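Side-chain contact in Low molecular weight protein-tyrosine-phosphatase YwlE (Bacillus subtilis subsp. subtilis, PDB 4KK3), which removes phosphate from phosphoarginine residues of many proteins, counteracting the arginine kinase McsB, and hardly acts on phosphoserine, phosphothreonine or phosphotyrosine peptides: residues Thr84-His87 against Lys88-Ala92. Sequence-based numbering, arbitrary orientation.
Sequences THQH and KQIIA
The amides of Gln89 and Ile90 reach back one turn to the carbonyls of His85 and Gln86, Ile90 N to Gln86 O measuring 3.0 Å at a fairly straight 160°, while Lys88 N to Thr84 O is a weaker, longer bond at 3.3 Å. Ahead of this first turn stands Thr84 as the N-cap: its OG1 takes the amide of His87, 3.0 Å from His87 N, and in return Thr84 N points at His87 ND1, 3.2 Å away but well out of the imidazole plane. That reciprocal pair is a capping box, with Thr84 OG1 lying over one face of the His87 ring near its rim. The other ring nitrogen, NE2, bonds to Thr8 of the substrate-binding loop, and Arg13 packs against the same side chain, so the start of the helix is linked through His87 to that loop, with a bound phosphate ion about 5 Å from the His87 side chain. Helix 85-94, which this turn begins, is the helix of the beta-alpha-beta unit joining parallel strands 79-82 and 102-104. On another side of it, His85 and Lys88 run alongside each other in the same direction. Lys88 keeps CG anti to its carbonyl carbon (chi1 -71°), and a bend at chi3 carries NZ to 4.1 Å from His85 CD2, oblique to the ring. The ammonium's strongest partner is Glu107, in a salt bridge. Cutting this chain back to an alanine is likely to leave Glu107 without its charged mate and to take away the aliphatic stem that runs beside His85. His85 also stacks on His113. Toward solvent, Gln86 and Gln89 cross at about a right angle; Gln86 OE1 rests 3.3 Å from Gln89 CB. Ile91 turns inward onto Val6 and Val102 of the sheet.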
ATOM      1  N   THR A  84      -7.832   4.073  -2.175  1.00 16.74           N
ATOM      2  CA  THR A  84      -9.104   4.539  -2.723  1.00 17.80           C
ATOM      3  C   THR A  84      -8.953   5.821  -3.551  1.00 17.57           C
ATOM      4  O   THR A  84      -7.959   6.547  -3.433  1.00 17.28           O
ATOM      5  CB  THR A  84     -10.146   4.824  -1.618  1.00 20.95           C
ATOM      6  OG1 THR A  84      -9.816   6.053  -0.962  1.00 21.79           O
ATOM      7  CG2 THR A  84     -10.192   3.683  -0.582  1.00 18.06           C
ATOM      8  N   HIS A  85      -9.960   6.112  -4.365  1.00 19.72           N
ATOM      9  CA  HIS A  85      -9.942   7.344  -5.138  1.00 23.44           C
ATOM     10  C   HIS A  85     -10.034   8.567  -4.215  1.00 21.51           C
ATOM     11  O   HIS A  85      -9.442   9.603  -4.483  1.00 20.91           O
ATOM     12  CB  HIS A  85     -11.019   7.332  -6.240  1.00 26.44           C
ATOM     13  CG  HIS A  85     -10.592   6.609  -7.485  1.00 33.80           C
ATOM     14  ND1 HIS A  85     -10.769   5.252  -7.659  1.00 40.18           N
ATOM     15  CD2 HIS A  85      -9.980   7.053  -8.610  1.00 33.23           C
ATOM     16  CE1 HIS A  85     -10.285   4.892  -8.835  1.00 38.90           C
ATOM     17  NE2 HIS A  85      -9.810   5.968  -9.436  1.00 40.80           N
ATOM     18  N   GLN A  86     -10.733   8.428  -3.100  1.00 22.50           N
ATOM     19  CA  GLN A  86     -10.743   9.484  -2.102  1.00 23.77           C
ATOM     20  C   GLN A  86      -9.353   9.744  -1.511  1.00 18.23           C
ATOM     21  O   GLN A  86      -9.016  10.875  -1.186  1.00 21.07           O
ATOM     22  CB  GLN A  86     -11.718   9.151  -0.978  1.00 29.36           C
ATOM     23  CG  GLN A  86     -11.858  10.267   0.012  1.00 31.92           C
ATOM     24  CD  GLN A  86     -12.394  11.536  -0.628  1.00 35.22           C
ATOM     25  OE1 GLN A  86     -11.661  12.502  -0.842  1.00 43.05           O
ATOM     26  NE2 GLN A  86     -13.674  11.532  -0.943  1.00 32.38           N
ATOM     27  N   HIS A  87      -8.545   8.695  -1.353  1.00 18.14           N
ATOM     28  CA  HIS A  87      -7.179   8.928  -0.901  1.00 17.35           C
ATOM     29  C   HIS A  87      -6.401   9.806  -1.885  1.00 20.01           C
ATOM     30  O   HIS A  87      -5.666  10.678  -1.458  1.00 19.76           O
ATOM     31  CB  HIS A  87      -6.444   7.618  -0.686  1.00 14.78           C
ATOM     32  CG  HIS A  87      -6.926   6.851   0.503  1.00 18.53           C
ATOM     33  ND1 HIS A  87      -6.933   5.473   0.539  1.00 19.47           N
ATOM     34  CD2 HIS A  87      -7.397   7.264   1.702  1.00 21.32           C
ATOM     35  CE1 HIS A  87      -7.397   5.069   1.710  1.00 23.37           C
ATOM     36  NE2 HIS A  87      -7.687   6.136   2.434  1.00 20.69           N
ATOM     37  N   LYS A  88      -6.569   9.574  -3.188  1.00 20.63           N
ATOM     38  CA  LYS A  88      -5.944  10.421  -4.218  1.00 26.82           C
ATOM     39  C   LYS A  88      -6.313  11.881  -4.061  1.00 26.09           C
ATOM     40  O   LYS A  88      -5.480  12.772  -4.236  1.00 25.91           O
ATOM     41  CB  LYS A  88      -6.364   9.979  -5.620  1.00 29.12           C
ATOM     42  CG  LYS A  88      -5.761   8.665  -6.047  1.00 27.06           C
ATOM     43  CD  LYS A  88      -6.206   8.234  -7.441  1.00 28.84           C
ATOM     44  CE  LYS A  88      -6.138   9.344  -8.466  1.00 37.32           C
ATOM     45  NZ  LYS A  88      -6.537   8.824  -9.807  1.00 34.42           N
ATOM     46  N   GLN A  89      -7.577  12.112  -3.733  1.00 23.17           N
ATOM     47  CA  GLN A  89      -8.120  13.451  -3.545  1.00 31.36           C
ATOM     48  C   GLN A  89      -7.500  14.150  -2.353  1.00 28.20           C
ATOM     49  O   GLN A  89      -7.172  15.342  -2.411  1.00 23.70           O
ATOM     50  CB  GLN A  89      -9.635  13.378  -3.359  1.00 33.11           C
ATOM     51  CG  GLN A  89     -10.370  12.939  -4.596  1.00 39.09           C
ATOM     52  CD  GLN A  89     -10.022  13.806  -5.792  1.00 47.89           C
ATOM     53  OE1 GLN A  89      -9.892  15.028  -5.677  1.00 49.73           O
ATOM     54  NE2 GLN A  89      -9.832  13.176  -6.941  1.00 50.34           N
ATOM     55  N   ILE A  90      -7.367  13.417  -1.257  1.00 23.56           N
ATOM     56  CA  ILE A  90      -6.738  13.971  -0.079  1.00 21.06           C
ATOM     57  C   ILE A  90      -5.274  14.272  -0.356  1.00 21.15           C
ATOM     58  O   ILE A  90      -4.768  15.303   0.081  1.00 26.71           O
ATOM     59  CB  ILE A  90      -6.847  13.006   1.121  1.00 21.43           C
ATOM     60  CG1 ILE A  90      -8.314  12.731   1.444  1.00 31.33           C
ATOM     61  CG2 ILE A  90      -6.126  13.575   2.350  1.00 22.24           C
ATOM     62  CD1 ILE A  90      -9.087  13.956   1.848  1.00 41.55           C
ATOM     63  N   ILE A  91      -4.586  13.348  -1.038  1.00 19.58           N
ATOM     64  CA  ILE A  91      -3.180  13.543  -1.384  1.00 20.86           C
ATOM     65  C   ILE A  91      -3.027  14.867  -2.137  1.00 23.62           C
ATOM     66  O   ILE A  91      -2.130  15.658  -1.854  1.00 26.08           O
ATOM     67  CB  ILE A  91      -2.642  12.435  -2.323  1.00 25.66           C
ATOM     68  CG1 ILE A  91      -2.807  11.054  -1.714  1.00 34.30           C
ATOM     69  CG2 ILE A  91      -1.178  12.649  -2.608  1.00 28.90           C
ATOM     70  CD1 ILE A  91      -2.262  10.954  -0.415  1.00 35.63           C
ATOM     71  N   ALA A  92      -3.920  15.095  -3.087  1.00 29.28           N
ATOM     72  CA  ALA A  92      -3.888  16.323  -3.896  1.00 30.79           C
ATOM     73  C   ALA A  92      -4.179  17.607  -3.112  1.00 34.07           C
ATOM     74  O   ALA A  92      -3.681  18.679  -3.460  1.00 36.67           O
ATOM     75  CB  ALA A  92      -4.838  16.202  -5.087  1.00 30.02           C
TER